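Local coordinates for protein putative phosphosugar isomerase (Silicibacter pomeroyi DSS-3, PDB 3FJ1) that is of unproven function but, with its two SIS domains, probably binds phosphosugars or related carbohydrate derivatives, at residues C95-Q100 with S130-V135; R112-G115 with L120-A123; V122-D127 with A160-M165. All blocks are in the same frame, centred on the assembly; numbering follows the deposited sequence.

Overall arrangement
All three contacts pack helices on one parallel sheet of the first SIS domain, on the neighbouring strands 93-99 and 120-125. Contacts 1 and 2 have centres about 8 Å apart and lie on the same face, involving the short helix 131-134 and helix 105-116; Cys95 SG packs on Ala114 CB (3.7 Å) between them. Contact 3 packs helix 153-171 on the opposite face, its centre about 10 Å from that of contact 1 and about 14 Å from that of contact 2. Backbone bonds join the strands, as from Leu124 N to Ala97 O (2.8 Å). SIS relatives commonly bind sugar phosphates near the strands' C-terminal ends.

Contact 1. Residues C95-Q100 with S130-V135; sequences CLAVSQ and SPLAGV
Ala97 is the first residue along strand 93-99 to meet Leu132, and its methyl faces both branches of that side chain: CB is 3.9 Å from Leu132 CD1 and 4.1 Å from Leu132 CD2. Two residues on, with Val98 turned to the other face of the sheet, Ser99 presents its CB to Leu132 CD2 at 3.7 Å. The leucine therefore lies across two same-side residues; within the two segments, CD1 meets Ala97 and CD2 meets both Ala97 and Ser99. Ser99 joins in through carbon; its OG, anti to the backbone N (chi1 171°), is hydrogen-bonded to Gly102 N just beyond the strand. Thr111 of helix 105-116 and Ala123 of the next strand also touch Leu132. The short turn bearing the leucine is weakly bonded, but its start is well defined: Ser130 OG accepts from Ala133 N at 3.2 Å and 168°, a nearly straight N-cap bond. Since Ala97 and Ser99 point to the same face, the geometry is that of a short helical turn packed on one face of a parallel sheet, with Leu132 making the touch, as expected in the alpha/beta sandwich of an SIS domain.

Contact 2. Residues R112-G115 with L120-A123; sequences RNAG and LCVA
Cys121 meets Ala114 and Gly115 within a beta-alpha-beta unit, in which strand 93-99, helix 105-116 and strand 120-125 follow one another and the two strands run parallel. The contact sits where the last turn of the helix comes down onto the start of the returning strand; the nearest CA atoms are those of Gly115 and Cys121, 6.0 Å apart. Cys121 carries this contact, and its path can be traced outward atom by atom. The CB leaves the strand toward the helix but is still 5.1 Å from Gly115 N, too far for close packing. One bond further, SG closes the gap. With chi1 at -56° the sulfur is anti to the carbonyl carbon and beside the cysteine's own N, a torsion that swings it toward the end of the helix. There it meets two kinds of surface: the methyl of Ala114, whose CB is 3.9 Å from SG, and the bare backbone of Gly115, whose CA is 3.6 Å from SG. The sulfur rests on the N and CA of this glycine. A single sulfur thus spans a methyl and a length of main chain. Cys95 of the neighbouring strand touches Cys121, so the same small-residue interface continues onto that strand. The shortest approach is that of Cys121 SG to Gly115 N, 3.4 Å, yet its geometry is that of packing: the sulfur lies over the face of the peptide, about 23° from the plane normal at N, while the N-H points some 70° away from it.

Contact 3. Residues V122-D127 with A160-M165; sequences VALTND and AVAGLM
Leu124 faces the helix 153-171 with its two methyls divided between neighbouring residues, CD1 over the backbone of Gly163 and CD2 toward the methyl of Ala162. The side-chain torsions explain this: CG is anti to the carbonyl carbon (chi1 -56°), and chi2 then carries CD1 outward, anti to CA. CD1 ends 3.7 Å from both Gly163 N and Gly163 CA, approaching from above the peptide, about 28° from its plane normal at N, and so lying on the flat of the amide away from the N-H direction. Gly163 has no side chain to hold the methyl off, which is why the leucine touches main chain here. Ala162 CB points at the strand but is more loosely met, 4.4 Å from Leu124 CD2. One branched side chain is thus set against a shallow alanine-glycine surface; the nearest CA pair, Leu124 and Ala162, is 7.1 Å apart. Past the leucine the strand ends in an ST turn, Thr125 OG1 accepting from Asp127 N at 3.3 Å; Thr125 OG1 is also bonded to Ser99 O of the adjacent strand. Around the contact, Leu96 and Val98 of strand 93-99 and Ile140 of strand 138-141 touch Leu124 within the sheet, Ile140 also reaches Ala162, and Leu61 of helix 53-69 packs on both Leu124 and Leu164, bringing two helices together over this face.

Contact 1. Residues C95-Q100 with S130-V135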
loop_
_atom_site.group_PDB
_atom_site.type_symbol
_atom_site.label_atom_id
_atom_site.label_comp_id
_atom_site.label_asym_id
_atom_site.label_seq_id
_atom_site.Cartn_x
_atom_site.Cartn_y
_atom_site.Cartn_z
ATOM N N CYS A 95 -5.614 -9.968 -15.532
ATOM C CA CYS A 95 -6.014 -8.821 -14.723
ATOM C C CYS A 95 -7.166 -9.258 -13.803
ATOM O O CYS A 95 -8.241 -9.629 -14.274
ATOM C CB CYS A 95 -6.433 -7.639 -15.571
ATOM S SG CYS A 95 -6.986 -6.227 -14.555
ATOM N N LEU A 96 -6.935 -9.203 -12.489
ATOM C CA LEU A 96 -7.916 -9.623 -11.527
ATOM C C LEU A 96 -8.546 -8.383 -10.874
ATOM O O LEU A 96 -7.843 -7.643 -10.196
ATOM C CB LEU A 96 -7.232 -10.506 -10.498
ATOM C CG LEU A 96 -8.130 -11.231 -9.548
ATOM C CD1 LEU A 96 -9.059 -12.225 -10.268
ATOM C CD2 LEU A 96 -7.242 -11.934 -8.523
ATOM N N ALA A 97 -9.833 -8.165 -11.121
ATOM C CA ALA A 97 -10.550 -7.020 -10.553
ATOM C C ALA A 97 -11.435 -7.522 -9.404
ATOM O O ALA A 97 -12.151 -8.509 -9.558
ATOM C CB ALA A 97 -11.379 -6.327 -11.607
ATOM N N VAL A 98 -11.388 -6.870 -8.249
ATOM C CA VAL A 98 -12.210 -7.322 -7.111
ATOM C C VAL A 98 -13.078 -6.155 -6.626
ATOM O O VAL A 98 -12.548 -5.109 -6.300
ATOM C CB VAL A 98 -11.320 -7.834 -5.990
ATOM C CG1 VAL A 98 -12.172 -8.337 -4.828
ATOM C CG2 VAL A 98 -10.347 -8.930 -6.515
ATOM N N SER A 99 -14.402 -6.331 -6.595
ATOM C CA SER A 99 -15.292 -5.257 -6.178
ATOM C C SER A 99 -16.628 -5.819 -5.760
ATOM O O SER A 99 -17.232 -6.525 -6.559
ATOM C CB SER A 99 -15.540 -4.312 -7.352
ATOM O OG SER A 99 -16.556 -3.373 -7.054
ATOM N N GLN A 100 -17.093 -5.486 -4.553
ATOM C CA GLN A 100 -18.404 -5.908 -4.019
ATOM C C GLN A 100 -19.532 -5.696 -5.074
ATOM O O GLN A 100 -20.167 -6.643 -5.570
ATOM C CB GLN A 100 -18.657 -5.104 -2.699
ATOM C CG GLN A 100 -19.842 -5.482 -1.745
ATOM C CD GLN A 100 -19.819 -4.699 -0.380
ATOM O OE1 GLN A 100 -20.377 -5.139 0.636
ATOM N NE2 GLN A 100 -19.165 -3.537 -0.377
ATOM N N SER A 130 -23.168 -6.424 -13.006
ATOM C CA SER A 130 -22.613 -5.087 -12.813
ATOM C C SER A 130 -21.841 -4.546 -14.005
ATOM O O SER A 130 -21.461 -5.293 -14.905
ATOM C CB SER A 130 -21.643 -5.136 -11.642
ATOM O OG SER A 130 -20.585 -5.990 -11.987
ATOM N N PRO A 131 -21.613 -3.229 -14.026
ATOM C CA PRO A 131 -20.747 -2.633 -15.041
ATOM C C PRO A 131 -19.370 -3.342 -15.172
ATOM O O PRO A 131 -18.900 -3.567 -16.279
ATOM C CB PRO A 131 -20.616 -1.179 -14.561
ATOM C CG PRO A 131 -21.928 -0.919 -13.879
ATOM C CD PRO A 131 -22.241 -2.207 -13.164
ATOM N N LEU A 132 -18.754 -3.709 -14.049
ATOM C CA LEU A 132 -17.474 -4.413 -14.041
ATOM C C LEU A 132 -17.590 -5.753 -14.742
ATOM O O LEU A 132 -16.745 -6.091 -15.566
ATOM C CB LEU A 132 -16.995 -4.628 -12.598
ATOM C CG LEU A 132 -15.598 -5.249 -12.420
ATOM C CD1 LEU A 132 -14.478 -4.396 -13.110
ATOM C CD2 LEU A 132 -15.299 -5.446 -10.895
ATOM N N ALA A 133 -18.627 -6.519 -14.415
ATOM C CA ALA A 133 -18.850 -7.777 -15.094
ATOM C C ALA A 133 -18.834 -7.531 -16.598
ATOM O O ALA A 133 -18.225 -8.292 -17.365
ATOM C CB ALA A 133 -20.167 -8.421 -14.653
ATOM N N GLY A 134 -19.466 -6.441 -17.021
ATOM C CA GLY A 134 -19.600 -6.133 -18.428
ATOM C C GLY A 134 -18.341 -5.822 -19.181
ATOM O O GLY A 134 -18.326 -5.916 -20.410
ATOM N N VAL A 135 -17.284 -5.436 -18.465
ATOM C CA VAL A 135 -15.979 -5.156 -19.097
ATOM C C VAL A 135 -14.943 -6.268 -18.847
ATOM O O VAL A 135 -13.764 -6.116 -19.216
ATOM C CB VAL A 135 -15.416 -3.762 -18.693
ATOM C CG1 VAL A 135 -16.421 -2.621 -19.089
ATOM C CG2 VAL A 135 -15.052 -3.705 -17.200
#

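Contact 2. Residues R112-G115 with L120-A123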
loop_
_atom_site.group_PDB
_atom_site.type_symbol
_atom_site.label_atom_id
_atom_site.label_comp_id
_atom_site.label_asym_id
_atom_site.label_seq_id
_atom_site.Cartn_x
_atom_site.Cartn_y
_atom_site.Cartn_z
ATOM N N ARG A 112 -11.396 -2.152 -17.870
ATOM C CA ARG A 112 -11.679 -2.006 -19.295
ATOM C C ARG A 112 -10.386 -1.771 -20.086
ATOM O O ARG A 112 -10.142 -2.413 -21.118
ATOM C CB ARG A 112 -12.670 -0.850 -19.546
ATOM C CG ARG A 112 -12.982 -0.623 -21.027
ATOM C CD ARG A 112 -14.068 0.438 -21.261
ATOM N NE ARG A 112 -13.636 1.783 -20.857
ATOM C CZ ARG A 112 -14.145 2.498 -19.847
ATOM N NH1 ARG A 112 -15.152 2.035 -19.100
ATOM N NH2 ARG A 112 -13.638 3.710 -19.575
ATOM N N ASN A 113 -9.557 -0.859 -19.595
ATOM C CA ASN A 113 -8.286 -0.522 -20.239
ATOM C C ASN A 113 -7.331 -1.700 -20.249
ATOM O O ASN A 113 -6.589 -1.920 -21.227
ATOM C CB ASN A 113 -7.615 0.704 -19.574
ATOM C CG ASN A 113 -8.185 2.044 -20.092
ATOM O OD1 ASN A 113 -9.287 2.087 -20.683
ATOM N ND2 ASN A 113 -7.454 3.143 -19.847
ATOM N N ALA A 114 -7.313 -2.429 -19.142
ATOM C CA ALA A 114 -6.458 -3.623 -19.046
ATOM C C ALA A 114 -6.764 -4.595 -20.206
ATOM O O ALA A 114 -5.838 -5.104 -20.835
ATOM C CB ALA A 114 -6.645 -4.300 -17.708
ATOM N N GLY A 115 -8.053 -4.863 -20.441
ATOM C CA GLY A 115 -8.519 -5.711 -21.554
ATOM C C GLY A 115 -8.119 -5.143 -22.902
ATOM O O GLY A 115 -7.581 -5.846 -23.752
ATOM N N LEU A 120 -6.227 -10.693 -19.854
ATOM C CA LEU A 120 -7.409 -11.543 -19.674
ATOM C C LEU A 120 -8.015 -11.034 -18.378
ATOM O O LEU A 120 -7.457 -11.237 -17.300
ATOM C CB LEU A 120 -7.039 -13.038 -19.546
ATOM C CG LEU A 120 -8.202 -13.995 -19.246
ATOM C CD1 LEU A 120 -9.166 -14.019 -20.413
ATOM C CD2 LEU A 120 -7.696 -15.408 -18.961
ATOM N N CYS A 121 -9.138 -10.337 -18.474
ATOM C CA CYS A 121 -9.764 -9.748 -17.275
ATOM C C CYS A 121 -10.792 -10.658 -16.629
ATOM O O CYS A 121 -11.728 -11.120 -17.298
ATOM C CB CYS A 121 -10.385 -8.389 -17.617
ATOM S SG CYS A 121 -9.156 -7.280 -18.329
ATOM N N VAL A 122 -10.591 -10.928 -15.338
ATOM C CA VAL A 122 -11.471 -11.748 -14.515
ATOM C C VAL A 122 -11.947 -10.898 -13.345
ATOM O O VAL A 122 -11.118 -10.299 -12.648
ATOM C CB VAL A 122 -10.723 -12.988 -13.969
ATOM C CG1 VAL A 122 -11.610 -13.839 -13.061
ATOM C CG2 VAL A 122 -10.150 -13.842 -15.119
ATOM N N ALA A 123 -13.263 -10.818 -13.141
ATOM C CA ALA A 123 -13.832 -10.040 -12.043
ATOM C C ALA A 123 -14.336 -10.962 -10.943
ATOM O O ALA A 123 -15.012 -11.953 -11.239
ATOM C CB ALA A 123 -14.984 -9.158 -12.533
#

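Contact 3. Residues V122-D127 with A160-M165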
loop_
_atom_site.group_PDB
_atom_site.type_symbol
_atom_site.label_atom_id
_atom_site.label_comp_id
_atom_site.label_asym_id
_atom_site.label_seq_id
_atom_site.Cartn_x
_atom_site.Cartn_y
_atom_site.Cartn_z
ATOM N N VAL A 122 -10.591 -10.928 -15.338
ATOM C CA VAL A 122 -11.471 -11.748 -14.515
ATOM C C VAL A 122 -11.947 -10.898 -13.345
ATOM O O VAL A 122 -11.118 -10.299 -12.648
ATOM C CB VAL A 122 -10.723 -12.988 -13.969
ATOM C CG1 VAL A 122 -11.610 -13.839 -13.061
ATOM C CG2 VAL A 122 -10.150 -13.842 -15.119
ATOM N N ALA A 123 -13.263 -10.818 -13.141
ATOM C CA ALA A 123 -13.832 -10.040 -12.043
ATOM C C ALA A 123 -14.336 -10.962 -10.943
ATOM O O ALA A 123 -15.012 -11.953 -11.239
ATOM C CB ALA A 123 -14.984 -9.158 -12.533
ATOM N N LEU A 124 -13.987 -10.634 -9.692
ATOM C CA LEU A 124 -14.512 -11.280 -8.491
ATOM C C LEU A 124 -15.487 -10.239 -7.888
ATOM O O LEU A 124 -15.074 -9.171 -7.438
ATOM C CB LEU A 124 -13.415 -11.612 -7.484
ATOM C CG LEU A 124 -12.251 -12.492 -7.965
ATOM C CD1 LEU A 124 -11.320 -12.886 -6.796
ATOM C CD2 LEU A 124 -12.725 -13.714 -8.708
ATOM N N THR A 125 -16.775 -10.546 -7.942
ATOM C CA THR A 125 -17.819 -9.578 -7.584
ATOM C C THR A 125 -19.061 -10.268 -7.043
ATOM O O THR A 125 -19.288 -11.463 -7.319
ATOM C CB THR A 125 -18.171 -8.635 -8.811
ATOM O OG1 THR A 125 -19.127 -7.635 -8.444
ATOM C CG2 THR A 125 -18.706 -9.380 -10.004
ATOM N N ASN A 126 -19.819 -9.505 -6.246
ATOM C CA ASN A 126 -21.106 -9.965 -5.677
ATOM C C ASN A 126 -22.289 -9.620 -6.604
ATOM O O ASN A 126 -23.445 -9.921 -6.279
ATOM C CB ASN A 126 -21.317 -9.363 -4.274
ATOM C CG ASN A 126 -22.243 -10.200 -3.399
ATOM O OD1 ASN A 126 -22.312 -11.437 -3.519
ATOM N ND2 ASN A 126 -22.969 -9.520 -2.491
ATOM N N ASP A 127 -22.015 -8.944 -7.719
ATOM C CA ASP A 127 -23.054 -8.664 -8.714
ATOM C C ASP A 127 -22.577 -9.024 -10.110
ATOM O O ASP A 127 -21.867 -8.247 -10.760
ATOM C CB ASP A 127 -23.482 -7.197 -8.653
ATOM C CG ASP A 127 -24.678 -6.908 -9.541
ATOM O OD1 ASP A 127 -25.058 -7.782 -10.354
ATOM O OD2 ASP A 127 -25.227 -5.795 -9.418
ATOM N N ALA A 160 -11.935 -13.434 -1.076
ATOM C CA ALA A 160 -10.699 -14.124 -0.904
ATOM C C ALA A 160 -10.825 -15.610 -1.237
ATOM O O ALA A 160 -9.968 -16.151 -1.937
ATOM C CB ALA A 160 -10.114 -13.886 0.523
ATOM N N VAL A 161 -11.905 -16.253 -0.789
ATOM C CA VAL A 161 -12.116 -17.658 -1.075
ATOM C C VAL A 161 -12.237 -17.908 -2.581
ATOM O O VAL A 161 -11.589 -18.833 -3.103
ATOM C CB VAL A 161 -13.324 -18.232 -0.315
ATOM C CG1 VAL A 161 -13.682 -19.586 -0.843
ATOM C CG2 VAL A 161 -12.983 -18.295 1.195
ATOM N N ALA A 162 -13.019 -17.074 -3.266
ATOM C CA ALA A 162 -13.152 -17.158 -4.729
ATOM C C ALA A 162 -11.791 -17.108 -5.426
ATOM O O ALA A 162 -11.513 -17.929 -6.323
ATOM C CB ALA A 162 -14.096 -16.090 -5.278
ATOM N N GLY A 163 -10.970 -16.118 -5.060
ATOM C CA GLY A 163 -9.616 -15.987 -5.615
ATOM C C GLY A 163 -8.732 -17.182 -5.283
ATOM O O GLY A 163 -7.986 -17.672 -6.138
ATOM N N LEU A 164 -8.819 -17.675 -4.056
ATOM C CA LEU A 164 -8.042 -18.855 -3.652
ATOM C C LEU A 164 -8.457 -20.123 -4.406
ATOM O O LEU A 164 -7.599 -20.928 -4.755
ATOM C CB LEU A 164 -8.061 -19.072 -2.124
ATOM C CG LEU A 164 -7.247 -18.052 -1.292
ATOM C CD1 LEU A 164 -7.590 -18.256 0.181
ATOM C CD2 LEU A 164 -5.691 -18.042 -1.541
HETATM N N MSE A 165 -9.762 -20.303 -4.618
HETATM C CA MSE A 165 -10.319 -21.444 -5.407
HETATM C C MSE A 165 -9.743 -21.402 -6.819
HETATM O O MSE A 165 -9.309 -22.416 -7.356
HETATM C CB MSE A 165 -11.847 -21.368 -5.483
HETATM C CG MSE A 165 -12.570 -21.739 -4.191
HETATM SE SE MSE A 165 -14.472 -21.254 -4.298
HETATM C CE MSE A 165 -15.147 -22.486 -5.683
#